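Local coordinates for putative cell adhesion protein (Bacteroides thetaiotaomicron, PDB 4DGU) that is a putative fimbrillin-like cell adhesion protein that binds zinc and is probably a component of pili of this gut bacterium, at residues A[132-135]-A[141-144]. Sequence-based numbering, arbitrary orientation.
Sequences VIIL and PYEG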
loop_
_atom_site.group_PDB
_atom_site.type_symbol
_atom_site.label_atom_id
_atom_site.label_comp_id
_atom_site.label_asym_id
_atom_site.label_seq_id
_atom_site.Cartn_x
_atom_site.Cartn_y
_atom_site.Cartn_z
ATOM N N VAL A 132 17.090 6.997 11.074
ATOM C CA VAL A 132 17.495 6.401 9.804
ATOM C C VAL A 132 18.441 5.233 10.099
ATOM O O VAL A 132 19.455 5.420 10.781
ATOM C CB VAL A 132 18.145 7.437 8.829
ATOM C CG1 VAL A 132 18.368 6.816 7.448
ATOM C CG2 VAL A 132 17.299 8.706 8.716
ATOM N N ILE A 133 18.103 4.036 9.590
ATOM C CA ILE A 133 18.954 2.857 9.769
ATOM C C ILE A 133 19.449 2.362 8.423
ATOM O O ILE A 133 18.684 2.318 7.462
ATOM C CB ILE A 133 18.290 1.718 10.595
ATOM C CG1 ILE A 133 17.002 1.175 9.937
ATOM C CG2 ILE A 133 18.028 2.184 12.038
ATOM C CD1 ILE A 133 16.495 -0.094 10.556
ATOM N N ILE A 134 20.728 1.991 8.362
ATOM C CA ILE A 134 21.366 1.428 7.162
ATOM C C ILE A 134 21.419 -0.081 7.322
ATOM O O ILE A 134 22.022 -0.601 8.272
ATOM C CB ILE A 134 22.782 1.999 6.810
ATOM C CG1 ILE A 134 22.841 3.536 6.949
ATOM C CG2 ILE A 134 23.226 1.538 5.381
ATOM C CD1 ILE A 134 24.301 4.101 6.965
ATOM N N LEU A 135 20.799 -0.781 6.372
ATOM C CA LEU A 135 20.752 -2.242 6.400
ATOM C C LEU A 135 21.341 -2.837 5.141
ATOM O O LEU A 135 21.289 -2.224 4.065
ATOM C CB LEU A 135 19.294 -2.746 6.591
ATOM C CG LEU A 135 18.465 -2.076 7.685
ATOM C CD1 LEU A 135 16.991 -2.264 7.435
ATOM C CD2 LEU A 135 18.876 -2.545 9.059
ATOM N N PRO A 141 22.155 -4.887 10.178
ATOM C CA PRO A 141 22.829 -3.583 10.159
ATOM C C PRO A 141 24.119 -3.597 9.327
ATOM O O PRO A 141 25.013 -4.424 9.553
ATOM C CB PRO A 141 23.123 -3.309 11.641
ATOM C CG PRO A 141 22.169 -4.169 12.384
ATOM C CD PRO A 141 22.049 -5.404 11.554
ATOM N N TYR A 142 24.182 -2.689 8.335
ATOM C CA TYR A 142 25.337 -2.517 7.473
ATOM C C TYR A 142 26.546 -2.128 8.319
ATOM O O TYR A 142 26.425 -1.277 9.208
ATOM C CB TYR A 142 25.061 -1.480 6.387
ATOM C CG TYR A 142 26.261 -1.215 5.510
ATOM C CD1 TYR A 142 26.738 -2.188 4.634
ATOM C CD2 TYR A 142 26.932 0.004 5.564
ATOM C CE1 TYR A 142 27.842 -1.950 3.820
ATOM C CE2 TYR A 142 28.050 0.249 4.764
ATOM C CZ TYR A 142 28.485 -0.723 3.876
ATOM O OH TYR A 142 29.586 -0.502 3.091
ATOM N N GLU A 143 27.693 -2.787 8.066
ATOM C CA GLU A 143 28.928 -2.583 8.825
ATOM C C GLU A 143 30.158 -2.200 7.941
ATOM O O GLU A 143 31.257 -2.038 8.488
ATOM C CB GLU A 143 29.260 -3.846 9.653
ATOM C CG GLU A 143 28.273 -4.180 10.768
ATOM C CD GLU A 143 28.470 -5.509 11.488
ATOM O OE1 GLU A 143 28.824 -6.517 10.829
ATOM O OE2 GLU A 143 28.227 -5.549 12.717
ATOM N N GLY A 144 29.960 -2.021 6.630
ATOM C CA GLY A 144 31.021 -1.670 5.687
ATOM C C GLY A 144 31.604 -0.266 5.793
ATOM O O GLY A 144 31.352 0.459 6.766
HETATM O O HOH W 1 24.339 0.302 10.325
#
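Ile-134 meets Tyr-142 through a methyl branch. CG2, the branch anti to the backbone N, is the one that meets the root of the tyrosine side chain, 3.7 Å from Tyr-142 CB, with the start of the ring just beyond: Tyr-142 CD2 is 4.0 Å from Ile-134 CG2. The two side chains cross at a slant, and a beta-branched isoleucine suits this place because one branch can touch the tyrosine while the residue keeps its extended strand backbone.

Beside this apolar touch the backbones join. Tyr-142 N donates to Ile-134 O at 3.0 Å, nearly straight (164° at the hydrogen). A water gives a second bond to that oxygen and another, 2.8 Å long, to Tyr-142 O, bridging the two segments. Leu-135 and Pro-141 form a single beta bridge; proline has no N-H to give there, and the bond is that of Tyr-142. Leu-135 CD2 merely comes near the ring, 4.2 Å from Pro-141 N.

Tyr-142 CG is anti to its own N (chi1 177°), which turns the ring along the loop; Gly-144 N lies 3.3 Å above the ring plane, over the centre of one face, and the hydroxyl bonds to Ala-146 N. Tyrosine thus serves both as apolar cover and as a polar tie within the loop.

The contact closes the loop leading from strand 120-135 to strand 147-159, in another sheet of the fimbrillin-like fold. Leu-135 packs on Pro-25 of a second subunit. Strand 225-230, parallel to 120-135, places Leu-230 against both Ile-134 and Tyr-142, while Val-148 of strand 147-159 also packs on Ile-134.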